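Local coordinates for hypothetical protein TT1466 (Thermus thermophilus, PDB 1IUK) that probably binds coenzyme A through a Rossmann-like domain, although its cellular role is unknown, at residues A[7-12]-A[95-100]; A[37-42]-A[128-133]; A[81-86]-A[107-112]; A[49-54]-A[60-65]. One frame throughout, in Å; residues are numbered along the deposited sequence.

Contact 1 of 4, residues A[7-12]-A[95-100]; sequences RAYLSQ and PGLVWL
Tyr-9 and Leu-97 both hold CG anti to the backbone N, with chi1 -165° and 172°. These torsions send the two side chains past each other in opposite directions. Leu-97 sets one methyl, CD2, over a face of the Tyr-9 ring. This is a CH-pi contact: Leu-97 CD2 stands 4.0 Å from the Tyr-9 ring centroid, shifted toward the rim near CD1 and CE1. Leu-97 CB meets the outer end of the ring, 3.6 Å from Tyr-9 CZ. The phenol oxygen runs on to the backbone of the preceding residue, Gly-96. Tyr-9 OH lies 2.9 Å from Gly-96 C, a tight approach, and 3.1 Å from Gly-96 CA. Gly-96 O and Leu-97 N are also close to the hydroxyl, but the angles are poor and neither bonds to it. The hydroxyl is hydrogen-bonded instead to Asp-72 O. The contact lays helix 3-12 against the residues leading into strand 98-100, an inner strand of the Rossmann-like parallel sheet. That strand lies between strands 73-76 and 120-122. Tyr-9 and Leu-10 also touch Ile-73 of strand 73-76, while Leu-10 reaches Phe-134 of helix 126-134.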
loop_
_atom_site.group_PDB
_atom_site.type_symbol
_atom_site.label_atom_id
_atom_site.label_comp_id
_atom_site.label_asym_id
_atom_site.label_seq_id
_atom_site.Cartn_x
_atom_site.Cartn_y
_atom_site.Cartn_z
ATOM N N ARG A 7 13.799 5.994 4.776
ATOM C CA ARG A 7 13.596 7.380 4.366
ATOM C C ARG A 7 13.957 7.530 2.886
ATOM O O ARG A 7 13.195 8.106 2.101
ATOM C CB ARG A 7 14.463 8.319 5.209
ATOM C CG ARG A 7 14.074 9.786 5.097
ATOM C CD ARG A 7 15.064 10.683 5.833
ATOM N NE ARG A 7 15.738 9.954 6.900
ATOM C CZ ARG A 7 15.322 9.919 8.160
ATOM N NH1 ARG A 7 14.225 10.579 8.515
ATOM N NH2 ARG A 7 15.992 9.205 9.056
ATOM N N ALA A 8 15.121 7.001 2.507
ATOM C CA ALA A 8 15.580 7.078 1.118
ATOM C C ALA A 8 14.538 6.432 0.218
ATOM O O ALA A 8 14.254 6.913 -0.882
ATOM C CB ALA A 8 16.931 6.365 0.961
ATOM N N TYR A 9 13.955 5.341 0.702
ATOM C CA TYR A 9 12.948 4.632 -0.062
ATOM C C TYR A 9 11.655 5.443 -0.253
ATOM O O TYR A 9 11.145 5.580 -1.369
ATOM C CB TYR A 9 12.629 3.290 0.611
ATOM C CG TYR A 9 11.877 2.377 -0.320
ATOM C CD1 TYR A 9 10.583 2.697 -0.717
ATOM C CD2 TYR A 9 12.500 1.280 -0.922
ATOM C CE1 TYR A 9 9.931 1.967 -1.699
ATOM C CE2 TYR A 9 11.850 0.542 -1.907
ATOM C CZ TYR A 9 10.568 0.898 -2.296
ATOM O OH TYR A 9 9.912 0.248 -3.310
ATOM N N LEU A 10 11.116 5.976 0.836
ATOM C CA LEU A 10 9.881 6.744 0.751
ATOM C C LEU A 10 10.035 8.052 -0.019
ATOM O O LEU A 10 9.136 8.444 -0.759
ATOM C CB LEU A 10 9.356 7.037 2.159
ATOM C CG LEU A 10 8.966 5.801 2.974
ATOM C CD1 LEU A 10 8.492 6.240 4.346
ATOM C CD2 LEU A 10 7.860 5.023 2.266
ATOM N N SER A 11 11.171 8.729 0.142
ATOM C CA SER A 11 11.374 10.009 -0.541
ATOM C C SER A 11 11.533 9.863 -2.045
ATOM O O SER A 11 11.156 10.751 -2.809
ATOM C CB SER A 11 12.583 10.759 0.046
ATOM O OG SER A 11 13.783 10.028 -0.106
ATOM N N GLN A 12 12.068 8.728 -2.473
ATOM C CA GLN A 12 12.268 8.490 -3.888
ATOM C C GLN A 12 11.005 7.950 -4.580
ATOM O O GLN A 12 10.789 8.183 -5.773
ATOM C CB GLN A 12 13.455 7.531 -4.072
ATOM C CG GLN A 12 14.123 7.672 -5.412
ATOM C CD GLN A 12 13.449 6.804 -6.448
ATOM O OE1 GLN A 12 13.047 5.667 -6.156
ATOM N NE2 GLN A 12 13.305 7.331 -7.660
ATOM N N PRO A 95 5.456 -5.138 -6.491
ATOM C CA PRO A 95 5.643 -3.736 -6.109
ATOM C C PRO A 95 7.031 -3.631 -5.496
ATOM O O PRO A 95 7.586 -4.644 -5.059
ATOM C CB PRO A 95 4.543 -3.504 -5.075
ATOM C CG PRO A 95 4.389 -4.824 -4.433
ATOM C CD PRO A 95 4.538 -5.821 -5.566
ATOM N N GLY A 96 7.590 -2.420 -5.458
ATOM C CA GLY A 96 8.915 -2.239 -4.895
ATOM C C GLY A 96 8.987 -2.515 -3.408
ATOM O O GLY A 96 10.035 -2.892 -2.884
ATOM N N LEU A 97 7.869 -2.321 -2.716
ATOM C CA LEU A 97 7.807 -2.523 -1.270
ATOM C C LEU A 97 6.359 -2.797 -0.862
ATOM O O LEU A 97 5.444 -2.174 -1.408
ATOM C CB LEU A 97 8.309 -1.260 -0.565
ATOM C CG LEU A 97 8.179 -1.140 0.957
ATOM C CD1 LEU A 97 9.093 -2.133 1.634
ATOM C CD2 LEU A 97 8.561 0.268 1.379
ATOM N N VAL A 98 6.152 -3.735 0.066
ATOM C CA VAL A 98 4.806 -4.042 0.550
ATOM C C VAL A 98 4.700 -3.546 1.983
ATOM O O VAL A 98 5.513 -3.883 2.842
ATOM C CB VAL A 98 4.489 -5.555 0.493
ATOM C CG1 VAL A 98 3.198 -5.858 1.254
ATOM C CG2 VAL A 98 4.340 -5.972 -0.958
ATOM N N TRP A 99 3.683 -2.728 2.220
ATOM C CA TRP A 99 3.455 -2.118 3.527
ATOM C C TRP A 99 2.143 -2.608 4.132
ATOM O O TRP A 99 1.069 -2.241 3.651
ATOM C CB TRP A 99 3.393 -0.589 3.353
ATOM C CG TRP A 99 3.413 0.207 4.631
ATOM C CD1 TRP A 99 2.397 0.335 5.543
ATOM C CD2 TRP A 99 4.519 0.954 5.154
ATOM N NE1 TRP A 99 2.807 1.109 6.601
ATOM C CE2 TRP A 99 4.106 1.502 6.390
ATOM C CE3 TRP A 99 5.824 1.212 4.699
ATOM C CZ2 TRP A 99 4.953 2.294 7.180
ATOM C CZ3 TRP A 99 6.667 2.000 5.487
ATOM C CH2 TRP A 99 6.224 2.530 6.714
ATOM N N LEU A 100 2.223 -3.435 5.168
ATOM C CA LEU A 100 1.004 -3.919 5.810
ATOM C C LEU A 100 0.607 -2.908 6.883
ATOM O O LEU A 100 1.380 -2.639 7.814
ATOM C CB LEU A 100 1.239 -5.285 6.451
ATOM C CG LEU A 100 1.728 -6.382 5.498
ATOM C CD1 LEU A 100 1.788 -7.709 6.265
ATOM C CD2 LEU A 100 0.805 -6.475 4.268
#

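Contact 2 of 4, residues A[37-42]-A[128-133]; sequences REQGYR and VEHKRL
His-130 meets Gln-39 and Tyr-41 through its imidazole. Its CG is anti to the backbone N (chi1 -174°), which carries the ring across from helix 126-134 to the end of helix 28-38. Apolar contacts come first. The aliphatic part of Gln-39 lies obliquely against the ring, with Gln-39 CG 3.5 Å from His-130 CE1 and Gln-39 CB 3.6 Å from the same atom. The aromatic pair is oblique too. The rings of Tyr-41 and His-130 have planes 75° apart and centroids 5.6 Å apart. His-130 CD2 sits at the edge of the tyrosine ring, in its plane, and is 3.4 Å from Tyr-41 OH. The polar contacts are mostly made elsewhere. Tyr-41 OH is hydrogen-bonded to Leu-10 O, and Gln-39 OE1 to Arg-135. A water bonds to His-130 NE2 at 2.9 Å, lying in the ring plane. The same water gives a weak bond to Gln-39 O at 3.4 Å, so it bridges the two segments. At the other nitrogen, His-130 ND1 is hydrogen-bonded to Tyr-35 OH. The chemistry implies a buried imidazole with a partner at each nitrogen, which fixes the rotation of its ring, while carbon contacts bring helix 126-134 against the turn after helix 28-38.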
loop_
_atom_site.group_PDB
_atom_site.type_symbol
_atom_site.label_atom_id
_atom_site.label_comp_id
_atom_site.label_asym_id
_atom_site.label_seq_id
_atom_site.Cartn_x
_atom_site.Cartn_y
_atom_site.Cartn_z
ATOM N N ARG A 37 -1.408 11.499 -0.805
ATOM C CA ARG A 37 -1.560 12.254 -2.040
ATOM C C ARG A 37 -1.095 13.695 -1.825
ATOM O O ARG A 37 -0.523 14.317 -2.718
ATOM C CB ARG A 37 -3.015 12.238 -2.486
ATOM C CG ARG A 37 -3.271 12.896 -3.822
ATOM C CD ARG A 37 -4.760 13.181 -3.974
ATOM N NE ARG A 37 -5.139 13.534 -5.340
ATOM C CZ ARG A 37 -6.382 13.829 -5.719
ATOM N NH1 ARG A 37 -7.370 13.813 -4.829
ATOM N NH2 ARG A 37 -6.635 14.139 -6.986
ATOM N N GLU A 38 -1.349 14.216 -0.629
ATOM C CA GLU A 38 -0.949 15.574 -0.278
ATOM C C GLU A 38 0.570 15.673 -0.269
ATOM O O GLU A 38 1.138 16.689 -0.683
ATOM C CB GLU A 38 -1.478 15.931 1.104
ATOM C CG GLU A 38 -2.980 16.010 1.185
ATOM C CD GLU A 38 -3.449 16.503 2.539
ATOM O OE1 GLU A 38 -4.601 16.971 2.638
ATOM O OE2 GLU A 38 -2.666 16.427 3.511
ATOM N N GLN A 39 1.223 14.614 0.204
ATOM C CA GLN A 39 2.677 14.585 0.274
ATOM C C GLN A 39 3.347 14.361 -1.079
ATOM O O GLN A 39 4.536 14.044 -1.143
ATOM C CB GLN A 39 3.128 13.519 1.266
ATOM C CG GLN A 39 2.418 13.600 2.605
ATOM C CD GLN A 39 2.188 15.028 3.052
ATOM O OE1 GLN A 39 3.125 15.722 3.443
ATOM N NE2 GLN A 39 0.934 15.477 2.992
ATOM N N GLY A 40 2.584 14.512 -2.156
ATOM C CA GLY A 40 3.146 14.367 -3.488
ATOM C C GLY A 40 3.230 12.995 -4.134
ATOM O O GLY A 40 3.929 12.831 -5.133
ATOM N N TYR A 41 2.539 12.007 -3.580
ATOM C CA TYR A 41 2.555 10.659 -4.148
ATOM C C TYR A 41 1.376 10.483 -5.095
ATOM O O TYR A 41 0.372 11.188 -4.982
ATOM C CB TYR A 41 2.424 9.608 -3.044
ATOM C CG TYR A 41 3.598 9.518 -2.111
ATOM C CD1 TYR A 41 3.498 9.970 -0.798
ATOM C CD2 TYR A 41 4.818 8.985 -2.536
ATOM C CE1 TYR A 41 4.571 9.898 0.065
ATOM C CE2 TYR A 41 5.906 8.907 -1.673
ATOM C CZ TYR A 41 5.775 9.368 -0.372
ATOM O OH TYR A 41 6.837 9.305 0.499
ATOM N N ARG A 42 1.500 9.548 -6.032
ATOM C CA ARG A 42 0.403 9.251 -6.929
ATOM C C ARG A 42 -0.211 8.021 -6.281
ATOM O O ARG A 42 0.411 6.961 -6.239
ATOM C CB ARG A 42 0.892 8.902 -8.329
ATOM C CG ARG A 42 -0.230 8.367 -9.210
ATOM C CD ARG A 42 0.225 8.112 -10.638
ATOM N NE ARG A 42 -0.845 8.432 -11.576
ATOM C CZ ARG A 42 -0.930 9.582 -12.232
ATOM N NH1 ARG A 42 0.001 10.515 -12.047
ATOM N NH2 ARG A 42 -1.954 9.810 -13.053
ATOM N N VAL A 128 1.608 7.870 9.671
ATOM C CA VAL A 128 2.343 8.133 10.888
ATOM C C VAL A 128 3.834 8.045 10.624
ATOM O O VAL A 128 4.584 8.955 10.979
ATOM C CB VAL A 128 1.946 7.136 11.973
ATOM C CG1 VAL A 128 2.971 7.132 13.086
ATOM C CG2 VAL A 128 0.558 7.482 12.497
ATOM N N GLU A 129 4.258 6.958 9.981
ATOM C CA GLU A 129 5.670 6.750 9.679
ATOM C C GLU A 129 6.234 7.823 8.763
ATOM O O GLU A 129 7.385 8.243 8.925
ATOM C CB GLU A 129 5.870 5.374 9.054
ATOM C CG GLU A 129 5.769 4.231 10.063
ATOM C CD GLU A 129 6.521 4.518 11.357
ATOM O OE1 GLU A 129 5.907 4.430 12.442
ATOM O OE2 GLU A 129 7.727 4.831 11.289
ATOM N N HIS A 130 5.431 8.267 7.805
ATOM C CA HIS A 130 5.872 9.309 6.886
ATOM C C HIS A 130 6.106 10.611 7.665
ATOM O O HIS A 130 7.100 11.322 7.445
ATOM C CB HIS A 130 4.823 9.544 5.805
ATOM C CG HIS A 130 5.268 10.492 4.736
ATOM N ND1 HIS A 130 5.011 11.846 4.787
ATOM C CD2 HIS A 130 5.942 10.281 3.581
ATOM C CE1 HIS A 130 5.505 12.427 3.709
ATOM N NE2 HIS A 130 6.075 11.499 2.961
ATOM N N LYS A 131 5.182 10.915 8.574
ATOM C CA LYS A 131 5.290 12.111 9.396
ATOM C C LYS A 131 6.537 12.054 10.257
ATOM O O LYS A 131 7.287 13.015 10.311
ATOM C CB LYS A 131 4.069 12.251 10.295
ATOM C CG LYS A 131 2.875 12.832 9.597
ATOM C CD LYS A 131 1.646 12.754 10.476
ATOM C CE LYS A 131 0.489 13.483 9.826
ATOM N NZ LYS A 131 -0.506 13.945 10.830
ATOM N N ARG A 132 6.763 10.921 10.915
ATOM C CA ARG A 132 7.919 10.761 11.791
ATOM C C ARG A 132 9.281 10.848 11.118
ATOM O O ARG A 132 10.261 11.284 11.731
ATOM C CB ARG A 132 7.849 9.430 12.522
ATOM C CG ARG A 132 9.114 9.100 13.299
ATOM C CD ARG A 132 9.083 7.680 13.865
ATOM N NE ARG A 132 9.333 6.689 12.824
ATOM C CZ ARG A 132 10.543 6.275 12.453
ATOM N NH1 ARG A 132 10.668 5.369 11.489
ATOM N NH2 ARG A 132 11.625 6.754 13.050
ATOM N N LEU A 133 9.349 10.417 9.864
ATOM C CA LEU A 133 10.612 10.416 9.138
ATOM C C LEU A 133 10.914 11.725 8.427
ATOM O O LEU A 133 12.084 12.077 8.251
ATOM C CB LEU A 133 10.625 9.271 8.115
ATOM C CG LEU A 133 10.777 7.843 8.647
ATOM C CD1 LEU A 133 10.411 6.832 7.549
ATOM C CD2 LEU A 133 12.200 7.632 9.130
HETATM O O HOH W 1 7.135 12.963 0.741
#

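Contact 3 of 4, residues A[81-86]-A[107-112]; sequences SALMDH and PEFEKA
Leu-83 and Phe-109 form the tightly packed, buried half of this contact. Their side chains cross at about a right angle. Phe-109 has CG anti to the backbone N (chi1 -178°), which carries its ring from helix 107-115 to the 81-86 segment. Leu-83 CB lies over one face of that ring in a CH-pi contact, 3.9 Å from the Phe-109 centroid and offset toward the rim. Its nearest ring atom is Phe-109 CD1, 3.7 Å from Leu-83 CB. The backbone joins in, with Leu-83 O 3.3 Å from Phe-109 CE1. That carbonyl also accepts a hydrogen bond from His-86 N. The outer half is different in kind. Here Met-84, bent at chi2 and chi3, brings SD and CE against Glu-108. Met-84 CE comes to 3.3 Å from Glu-108 CG, and Met-84 SD to 3.5 Å from the same carbon. CE lies across CG and the carboxylate of Glu-108, a residue exposed at the surface. Met-84 SD also reaches back to Phe-109 CB at 4.0 Å, linking the two halves. No hydrogen bond crosses the contact. It packs the short helix 80-83, after strand 73-76, on helix 107-115, after strand 98-100, both connections of the Rossmann-like sheet. Around it, Phe-109 also touches Leu-87 of helix 87-93 and Leu-100 of strand 98-100. Its ring therefore lies among the short helix 80-83, helix 87-93 and the sheet.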
loop_
_atom_site.group_PDB
_atom_site.type_symbol
_atom_site.label_atom_id
_atom_site.label_comp_id
_atom_site.label_asym_id
_atom_site.label_seq_id
_atom_site.Cartn_x
_atom_site.Cartn_y
_atom_site.Cartn_z
ATOM N N SER A 81 -6.746 -12.418 7.184
ATOM C CA SER A 81 -7.516 -13.541 6.656
ATOM C C SER A 81 -7.865 -13.402 5.167
ATOM O O SER A 81 -8.514 -14.274 4.590
ATOM C CB SER A 81 -8.799 -13.725 7.479
ATOM O OG SER A 81 -9.611 -12.559 7.465
ATOM N N ALA A 82 -7.433 -12.312 4.536
ATOM C CA ALA A 82 -7.724 -12.093 3.119
ATOM C C ALA A 82 -6.444 -11.990 2.292
ATOM O O ALA A 82 -6.477 -11.971 1.065
ATOM C CB ALA A 82 -8.549 -10.798 2.951
ATOM N N LEU A 83 -5.314 -11.935 2.970
ATOM C CA LEU A 83 -4.051 -11.749 2.283
ATOM C C LEU A 83 -3.596 -12.878 1.372
ATOM O O LEU A 83 -3.146 -12.622 0.261
ATOM C CB LEU A 83 -2.958 -11.417 3.307
ATOM C CG LEU A 83 -3.182 -10.126 4.122
ATOM C CD1 LEU A 83 -2.009 -9.894 5.061
ATOM C CD2 LEU A 83 -3.349 -8.946 3.180
ATOM N N MET A 84 -3.714 -14.121 1.824
ATOM C CA MET A 84 -3.271 -15.240 0.995
ATOM C C MET A 84 -3.964 -15.306 -0.367
ATOM O O MET A 84 -3.344 -15.658 -1.363
ATOM C CB MET A 84 -3.443 -16.553 1.752
ATOM C CG MET A 84 -2.355 -16.813 2.791
ATOM S SD MET A 84 -0.630 -16.490 2.266
ATOM C CE MET A 84 -0.267 -17.895 1.261
ATOM N N ASP A 85 -5.239 -14.944 -0.433
ATOM C CA ASP A 85 -5.950 -14.976 -1.711
ATOM C C ASP A 85 -5.491 -13.853 -2.634
ATOM O O ASP A 85 -5.833 -13.831 -3.819
ATOM C CB ASP A 85 -7.459 -14.864 -1.488
ATOM C CG ASP A 85 -8.031 -16.076 -0.768
ATOM O OD1 ASP A 85 -7.448 -17.177 -0.892
ATOM O OD2 ASP A 85 -9.061 -15.931 -0.075
ATOM N N HIS A 86 -4.726 -12.909 -2.088
ATOM C CA HIS A 86 -4.226 -11.784 -2.882
ATOM C C HIS A 86 -2.780 -12.059 -3.317
ATOM O O HIS A 86 -2.281 -11.440 -4.256
ATOM C CB HIS A 86 -4.235 -10.472 -2.056
ATOM C CG HIS A 86 -5.578 -9.805 -1.943
ATOM N ND1 HIS A 86 -6.195 -9.179 -3.005
ATOM C CD2 HIS A 86 -6.388 -9.609 -0.873
ATOM C CE1 HIS A 86 -7.324 -8.627 -2.594
ATOM N NE2 HIS A 86 -7.465 -8.872 -1.303
ATOM N N PRO A 107 2.425 -14.233 8.804
ATOM C CA PRO A 107 3.664 -15.000 8.664
ATOM C C PRO A 107 3.908 -15.613 7.290
ATOM O O PRO A 107 4.933 -15.345 6.660
ATOM C CB PRO A 107 3.537 -16.058 9.748
ATOM C CG PRO A 107 2.785 -15.358 10.822
ATOM C CD PRO A 107 1.813 -14.445 10.128
ATOM N N GLU A 108 2.973 -16.439 6.828
ATOM C CA GLU A 108 3.147 -17.077 5.536
ATOM C C GLU A 108 3.189 -16.042 4.424
ATOM O O GLU A 108 4.062 -16.086 3.558
ATOM C CB GLU A 108 2.022 -18.085 5.264
ATOM C CG GLU A 108 1.866 -18.429 3.781
ATOM C CD GLU A 108 1.332 -19.827 3.532
ATOM O OE1 GLU A 108 0.549 -20.324 4.369
ATOM O OE2 GLU A 108 1.694 -20.427 2.494
ATOM N N PHE A 109 2.239 -15.112 4.443
ATOM C CA PHE A 109 2.180 -14.077 3.418
ATOM C C PHE A 109 3.471 -13.271 3.404
ATOM O O PHE A 109 4.011 -12.962 2.343
ATOM C CB PHE A 109 0.988 -13.154 3.686
ATOM C CG PHE A 109 0.803 -12.080 2.655
ATOM C CD1 PHE A 109 0.128 -12.349 1.465
ATOM C CD2 PHE A 109 1.294 -10.788 2.877
ATOM C CE1 PHE A 109 -0.058 -11.347 0.503
ATOM C CE2 PHE A 109 1.114 -9.782 1.923
ATOM C CZ PHE A 109 0.437 -10.059 0.734
ATOM N N GLU A 110 3.967 -12.942 4.591
ATOM C CA GLU A 110 5.188 -12.160 4.710
ATOM C C GLU A 110 6.397 -12.958 4.264
ATOM O O GLU A 110 7.297 -12.425 3.613
ATOM C CB GLU A 110 5.360 -11.693 6.152
ATOM C CG GLU A 110 4.305 -10.662 6.571
ATOM C CD GLU A 110 4.363 -10.336 8.044
ATOM O OE1 GLU A 110 5.478 -10.070 8.540
ATOM O OE2 GLU A 110 3.303 -10.351 8.708
ATOM N N LYS A 111 6.413 -14.243 4.609
ATOM C CA LYS A 111 7.514 -15.111 4.225
ATOM C C LYS A 111 7.549 -15.276 2.713
ATOM O O LYS A 111 8.624 -15.285 2.121
ATOM C CB LYS A 111 7.386 -16.485 4.889
ATOM C CG LYS A 111 8.511 -17.460 4.513
ATOM C CD LYS A 111 8.024 -18.918 4.481
ATOM C CE LYS A 111 9.186 -19.909 4.368
ATOM N NZ LYS A 111 10.374 -19.492 5.181
ATOM N N ALA A 112 6.382 -15.397 2.084
ATOM C CA ALA A 112 6.332 -15.559 0.631
ATOM C C ALA A 112 6.888 -14.342 -0.092
ATOM O O ALA A 112 7.548 -14.468 -1.128
ATOM C CB ALA A 112 4.907 -15.827 0.168
#

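Contact 4 of 4, residues A[49-54]-A[60-65]; sequences RFQGEE and AVASLL
Gln-51 lies alongside Ala-60 to Ala-62. CB makes no close contact across the pair. CG is 3.9 Å from Ala-62 N and 4.0 Å from Ala-62 CB. The chain then bends at chi2 (-86°), and this brings OE1 to a water. Gln-51 OE1 accepts from that water at 2.6 Å, and Ala-60 O is 2.8 Å from the same water oxygen. The water has more acceptors nearby than protons, so these two bonds may not both be present at once. The backbone of Gln-51 belongs to a type II beta turn from Phe-50 to Glu-53, with Gly-52 at positive phi. The turn is tied to Ala-60 by two nearly straight hydrogen bonds. Gly-52 N donates to Ala-60 O at 2.9 Å, and Ala-60 N donates to Glu-53 O at 2.9 Å. Gly-52 and Glu-53 thus both face Ala-60. This is a G1 beta bulge, at the end of the hairpin of strands 54-55 and 58-59 beside the Rossmann-like sheet. Ala-60 CB points into the turn and stands 3.3 Å from Phe-50 O. Farther on, Ser-63 OG accepts from Leu-65 N in an ST turn, and Val-61 is backbone-bonded to Pro-45 and Asn-47.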
loop_
_atom_site.group_PDB
_atom_site.type_symbol
_atom_site.label_atom_id
_atom_site.label_comp_id
_atom_site.label_asym_id
_atom_site.label_seq_id
_atom_site.Cartn_x
_atom_site.Cartn_y
_atom_site.Cartn_z
ATOM N N ARG A 49 -14.658 -3.596 -4.263
ATOM C CA ARG A 49 -15.833 -3.022 -3.599
ATOM C C ARG A 49 -16.191 -1.624 -4.097
ATOM O O ARG A 49 -17.323 -1.178 -3.921
ATOM C CB ARG A 49 -15.611 -2.956 -2.084
ATOM C CG ARG A 49 -15.356 -4.292 -1.410
ATOM C CD ARG A 49 -16.593 -5.179 -1.394
ATOM N NE ARG A 49 -16.328 -6.395 -0.635
ATOM C CZ ARG A 49 -15.676 -7.448 -1.122
ATOM N NH1 ARG A 49 -15.225 -7.433 -2.374
ATOM N NH2 ARG A 49 -15.456 -8.508 -0.350
ATOM N N PHE A 50 -15.224 -0.923 -4.696
ATOM C CA PHE A 50 -15.461 0.423 -5.225
ATOM C C PHE A 50 -14.975 0.544 -6.650
ATOM O O PHE A 50 -14.649 1.635 -7.113
ATOM C CB PHE A 50 -14.755 1.474 -4.374
ATOM C CG PHE A 50 -15.186 1.468 -2.955
ATOM C CD1 PHE A 50 -14.412 0.842 -1.987
ATOM C CD2 PHE A 50 -16.402 2.035 -2.588
ATOM C CE1 PHE A 50 -14.834 0.767 -0.665
ATOM C CE2 PHE A 50 -16.843 1.970 -1.261
ATOM C CZ PHE A 50 -16.057 1.333 -0.298
ATOM N N GLN A 51 -14.925 -0.578 -7.353
ATOM C CA GLN A 51 -14.466 -0.565 -8.731
ATOM C C GLN A 51 -15.195 0.497 -9.558
ATOM O O GLN A 51 -16.424 0.556 -9.574
ATOM C CB GLN A 51 -14.654 -1.951 -9.360
ATOM C CG GLN A 51 -14.073 -2.065 -10.755
ATOM C CD GLN A 51 -15.038 -1.607 -11.841
ATOM O OE1 GLN A 51 -14.653 -0.866 -12.762
ATOM N NE2 GLN A 51 -16.292 -2.045 -11.747
ATOM N N GLY A 52 -14.422 1.343 -10.232
ATOM C CA GLY A 52 -14.995 2.382 -11.071
ATOM C C GLY A 52 -15.225 3.714 -10.378
ATOM O O GLY A 52 -15.329 4.747 -11.027
ATOM N N GLU A 53 -15.317 3.702 -9.058
ATOM C CA GLU A 53 -15.548 4.938 -8.325
ATOM C C GLU A 53 -14.263 5.747 -8.219
ATOM O O GLU A 53 -13.184 5.192 -8.005
ATOM C CB GLU A 53 -16.077 4.624 -6.928
ATOM C CG GLU A 53 -17.583 4.449 -6.852
ATOM C CD GLU A 53 -18.070 4.346 -5.415
ATOM O OE1 GLU A 53 -18.501 3.238 -5.013
ATOM O OE2 GLU A 53 -18.016 5.370 -4.690
ATOM N N GLU A 54 -14.369 7.061 -8.364
ATOM C CA GLU A 54 -13.179 7.896 -8.269
ATOM C C GLU A 54 -12.739 8.074 -6.822
ATOM O O GLU A 54 -13.480 8.614 -5.991
ATOM C CB GLU A 54 -13.437 9.260 -8.903
ATOM C CG GLU A 54 -12.179 9.998 -9.320
ATOM C CD GLU A 54 -12.345 11.508 -9.245
ATOM O OE1 GLU A 54 -11.461 12.179 -8.671
ATOM O OE2 GLU A 54 -13.363 12.028 -9.759
ATOM N N ALA A 60 -10.901 3.765 -9.094
ATOM C CA ALA A 60 -10.503 2.546 -8.402
ATOM C C ALA A 60 -10.644 1.363 -9.349
ATOM O O ALA A 60 -11.567 1.313 -10.161
ATOM C CB ALA A 60 -11.378 2.326 -7.154
ATOM N N VAL A 61 -9.716 0.422 -9.254
ATOM C CA VAL A 61 -9.755 -0.774 -10.093
ATOM C C VAL A 61 -9.983 -1.980 -9.171
ATOM O O VAL A 61 -9.710 -1.915 -7.974
ATOM C CB VAL A 61 -8.436 -0.941 -10.920
ATOM C CG1 VAL A 61 -8.293 0.212 -11.905
ATOM C CG2 VAL A 61 -7.225 -0.998 -10.007
ATOM N N ALA A 62 -10.481 -3.084 -9.722
ATOM C CA ALA A 62 -10.759 -4.252 -8.904
ATOM C C ALA A 62 -9.547 -5.096 -8.539
ATOM O O ALA A 62 -9.512 -5.676 -7.453
ATOM C CB ALA A 62 -11.806 -5.120 -9.582
ATOM N N SER A 63 -8.552 -5.159 -9.428
ATOM C CA SER A 63 -7.364 -5.974 -9.186
ATOM C C SER A 63 -6.062 -5.240 -9.409
ATOM O O SER A 63 -5.976 -4.348 -10.248
ATOM C CB SER A 63 -7.378 -7.197 -10.100
ATOM O OG SER A 63 -6.058 -7.559 -10.491
ATOM N N LEU A 64 -5.038 -5.650 -8.673
ATOM C CA LEU A 64 -3.724 -5.041 -8.788
ATOM C C LEU A 64 -3.221 -5.129 -10.219
ATOM O O LEU A 64 -2.535 -4.236 -10.695
ATOM C CB LEU A 64 -2.737 -5.734 -7.850
ATOM C CG LEU A 64 -2.877 -5.466 -6.349
ATOM C CD1 LEU A 64 -1.859 -6.300 -5.594
ATOM C CD2 LEU A 64 -2.679 -3.969 -6.062
ATOM N N LEU A 65 -3.574 -6.207 -10.905
ATOM C CA LEU A 65 -3.134 -6.408 -12.279
ATOM C C LEU A 65 -3.810 -5.454 -13.251
ATOM O O LEU A 65 -3.435 -5.385 -14.418
ATOM C CB LEU A 65 -3.390 -7.856 -12.708
ATOM C CG LEU A 65 -2.731 -8.973 -11.885
ATOM C CD1 LEU A 65 -1.287 -8.622 -11.588
ATOM C CD2 LEU A 65 -3.512 -9.179 -10.592
HETATM O O HOH W 2 -12.369 0.339 -12.701
#

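In the fold
The four contacts frame one Rossmann-like domain with a five-stranded parallel sheet. Contacts 1 and 2 have centres about 11 Å apart. Where they touch, the first and last helices, 3-12 and 126-134, come together, with Leu-10 against Leu-133. Contact 3 is centred about 19 Å from contact 1 and meets it through strand 98-100 and helix 107-115. It is about 26 Å from contact 2. Contact 4 touches none of the others, with centres about 21 to 22 Å away. Along the chain it is nested inside contacts 1 and 2 and closes before contact 3 opens. Contacts 2 and 3 lie on opposite sides of the chain's centre, as do 1 and 4, so the four spread round one compact sheet.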